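Local coordinates for DNA methyltransferase (Nicotiana tabacum, PDB 4ONQ), which probably methylates cytosines in DNA at carbon 5 with S-adenosylmethionine as methyl donor, here seen as its catalytic domain with the inhibitor sinefungin bound, at residues L186-N191 against F211-V216. The protein carries 5 engineered substitutions. Sequence-based numbering, arbitrary orientation.
Sequences LGFPKN and FQVDTV. With SFG (sinefungin), chain C.
The side-chain amide of Q212, whose NE2 lies 3.5 Å from L186 O, is gripped at its oxygen by two groups: OE1 accepts from both T215 N (2.9 Å) and T215 OG1, the backbone donor lying almost in line with the carbonyl. Q212 is thereby the N-cap of helix 213-220. In the plane of the same amide, NE2 reaches the anti lone pair of D214 OD2 at 2.7 Å, and it also bonds to L185 O, tying the cap to the last turn of helix 179-186. A leucine in place of Q212 would probably leave T215 N without its capping acceptor and D214 OD2 without the amide donor.

V213 N donates a short hydrogen bond to L186 O, 2.7 Å long, and V213 CB and CG2 close in on the same oxygen. In this class I-like methyltransferase fold the bond joins the exit of helix 179-186 to the first turn of helix 213-220, at the border of the cofactor pocket. G187 ends the earlier helix in a Schellman motif with positive phi; a side chain there would run into V213 CB. Beyond this bend F188 presents one ring face to V213 CG2, a CH-pi contact at 3.9 Å from the ring centroid. V213 CG1 lies anti to the backbone N (chi1 175°), which turns CG2 to the ring. L186 CD2 rests 4.0 Å from F211 O. F211 N donates to the carboxylate O of sinefungin (3.0 Å), whose amino N stands over the centre of the F211 ring.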
loop_
_atom_site.group_PDB
_atom_site.type_symbol
_atom_site.label_atom_id
_atom_site.label_comp_id
_atom_site.label_asym_id
_atom_site.label_seq_id
_atom_site.Cartn_x
_atom_site.Cartn_y
_atom_site.Cartn_z
ATOM N N LEU A 186 -0.389 3.976 -7.057
ATOM C CA LEU A 186 0.039 3.055 -6.008
ATOM C C LEU A 186 1.470 2.535 -6.176
ATOM O O LEU A 186 1.985 1.856 -5.293
ATOM C CB LEU A 186 -0.941 1.888 -5.894
ATOM C CG LEU A 186 -2.324 2.306 -5.387
ATOM C CD1 LEU A 186 -3.307 1.167 -5.517
ATOM C CD2 LEU A 186 -2.233 2.784 -3.938
ATOM N N GLY A 187 2.112 2.856 -7.298
ATOM C CA GLY A 187 3.492 2.455 -7.522
ATOM C C GLY A 187 3.659 1.118 -8.225
ATOM O O GLY A 187 4.736 0.526 -8.207
ATOM N N PHE A 188 2.590 0.636 -8.846
ATOM C CA PHE A 188 2.641 -0.628 -9.570
ATOM C C PHE A 188 3.011 -0.406 -11.026
ATOM O O PHE A 188 2.722 0.647 -11.593
ATOM C CB PHE A 188 1.305 -1.371 -9.455
ATOM C CG PHE A 188 1.088 -2.010 -8.111
ATOM C CD1 PHE A 188 1.644 -3.249 -7.820
ATOM C CD2 PHE A 188 0.344 -1.368 -7.131
ATOM C CE1 PHE A 188 1.448 -3.839 -6.575
ATOM C CE2 PHE A 188 0.149 -1.948 -5.890
ATOM C CZ PHE A 188 0.697 -3.186 -5.613
ATOM N N PRO A 189 3.675 -1.397 -11.637
ATOM C CA PRO A 189 3.976 -1.274 -13.065
ATOM C C PRO A 189 2.690 -1.295 -13.874
ATOM O O PRO A 189 1.709 -1.906 -13.459
ATOM C CB PRO A 189 4.812 -2.519 -13.358
ATOM C CG PRO A 189 4.419 -3.499 -12.296
ATOM C CD PRO A 189 4.136 -2.678 -11.076
ATOM N N LYS A 190 2.689 -0.618 -15.009
ATOM C CA LYS A 190 1.486 -0.530 -15.819
ATOM C C LYS A 190 1.081 -1.890 -16.381
ATOM O O LYS A 190 1.928 -2.641 -16.879
ATOM C CB LYS A 190 1.662 0.476 -16.951
ATOM C CG LYS A 190 0.441 0.569 -17.833
ATOM C CD LYS A 190 0.514 1.724 -18.792
ATOM C CE LYS A 190 -0.743 1.786 -19.633
ATOM N NZ LYS A 190 -0.841 3.073 -20.374
ATOM N N ASN A 191 -0.221 -2.163 -16.296
ATOM C CA ASN A 191 -0.848 -3.414 -16.731
ATOM C C ASN A 191 -0.656 -4.551 -15.734
ATOM O O ASN A 191 -0.977 -5.703 -16.021
ATOM C CB ASN A 191 -0.415 -3.835 -18.146
ATOM C CG ASN A 191 -0.940 -2.897 -19.226
ATOM O OD1 ASN A 191 -1.893 -2.149 -19.010
ATOM N ND2 ASN A 191 -0.319 -2.940 -20.394
ATOM N N PHE A 211 -1.009 -2.072 -0.919
ATOM C CA PHE A 211 -0.016 -1.164 -0.347
ATOM C C PHE A 211 0.193 -0.009 -1.309
ATOM O O PHE A 211 -0.012 -0.157 -2.513
ATOM C CB PHE A 211 1.340 -1.856 -0.215
ATOM C CG PHE A 211 1.430 -2.843 0.901
ATOM C CD1 PHE A 211 0.758 -2.642 2.086
ATOM C CD2 PHE A 211 2.224 -3.974 0.766
ATOM C CE1 PHE A 211 0.867 -3.557 3.121
ATOM C CE2 PHE A 211 2.331 -4.896 1.790
ATOM C CZ PHE A 211 1.652 -4.683 2.971
ATOM N N GLN A 212 0.619 1.138 -0.795
ATOM C CA GLN A 212 1.228 2.136 -1.660
ATOM C C GLN A 212 2.699 1.754 -1.716
ATOM O O GLN A 212 3.391 1.788 -0.704
ATOM C CB GLN A 212 1.039 3.546 -1.102
ATOM C CG GLN A 212 1.134 4.653 -2.149
ATOM C CD GLN A 212 2.541 4.842 -2.684
ATOM O OE1 GLN A 212 3.510 4.808 -1.929
ATOM N NE2 GLN A 212 2.658 5.042 -3.996
ATOM N N VAL A 213 3.169 1.362 -2.895
ATOM C CA VAL A 213 4.501 0.774 -3.041
ATOM C C VAL A 213 5.690 1.678 -2.656
ATOM O O VAL A 213 6.667 1.200 -2.081
ATOM C CB VAL A 213 4.686 0.188 -4.465
ATOM C CG1 VAL A 213 6.099 -0.314 -4.669
ATOM C CG2 VAL A 213 3.677 -0.939 -4.702
ATOM N N ASP A 214 5.614 2.972 -2.960
ATOM C CA ASP A 214 6.723 3.886 -2.661
ATOM C C ASP A 214 6.939 4.031 -1.147
ATOM O O ASP A 214 8.078 4.095 -0.667
ATOM C CB ASP A 214 6.492 5.269 -3.289
ATOM C CG ASP A 214 6.265 5.213 -4.795
ATOM O OD1 ASP A 214 7.258 5.175 -5.550
ATOM O OD2 ASP A 214 5.091 5.232 -5.228
ATOM N N THR A 215 5.834 4.073 -0.407
ATOM C CA THR A 215 5.846 4.196 1.049
ATOM C C THR A 215 6.506 2.968 1.689
ATOM O O THR A 215 7.498 3.060 2.447
ATOM C CB THR A 215 4.388 4.335 1.589
ATOM O OG1 THR A 215 3.695 5.354 0.860
ATOM C CG2 THR A 215 4.369 4.684 3.068
ATOM N N VAL A 216 5.945 1.810 1.364
ATOM C CA VAL A 216 6.451 0.546 1.866
ATOM C C VAL A 216 7.924 0.360 1.508
ATOM O O VAL A 216 8.717 -0.083 2.336
ATOM C CB VAL A 216 5.636 -0.626 1.316
ATOM C CG1 VAL A 216 6.250 -1.947 1.752
ATOM C CG2 VAL A 216 4.192 -0.517 1.773
HETATM N N SFG C . -1.225 -6.493 0.650
HETATM C CA SFG C . -2.132 -6.540 -0.511
HETATM C C SFG C . -1.495 -5.682 -1.601
HETATM O O SFG C . -0.494 -5.002 -1.295
HETATM O OXT SFG C . -1.989 -5.786 -2.745
HETATM C CB SFG C . -3.518 -6.043 -0.063
HETATM C CG SFG C . -3.990 -7.126 0.905
HETATM C CD SFG C . -5.339 -7.016 1.645
HETATM N NE SFG C . -5.407 -5.864 2.548
HETATM C "C5'" SFG C . -5.377 -8.383 2.352
HETATM C "C4'" SFG C . -5.440 -9.265 1.077
HETATM O "O4'" SFG C . -6.214 -10.139 2.022
HETATM C "C3'" SFG C . -6.498 -9.538 0.016
HETATM O "O3'" SFG C . -6.007 -10.420 -0.980
HETATM C "C2'" SFG C . -7.615 -10.121 0.788
HETATM O "O2'" SFG C . -8.581 -10.669 -0.115
HETATM C "C1'" SFG C . -6.675 -11.262 1.258
HETATM N N9 SFG C . -7.420 -12.198 2.134
HETATM C C8 SFG C . -8.646 -12.133 2.627
HETATM N N7 SFG C . -8.843 -13.200 3.398
HETATM C C5 SFG C . -7.724 -13.925 3.408
HETATM C C6 SFG C . -7.404 -15.073 4.015
HETATM N N6 SFG C . -8.347 -15.637 4.766
HETATM N N1 SFG C . -6.198 -15.641 3.887
HETATM C C2 SFG C . -5.249 -15.006 3.086
HETATM N N3 SFG C . -5.610 -13.809 2.461
HETATM C C4 SFG C . -6.831 -13.281 2.656
#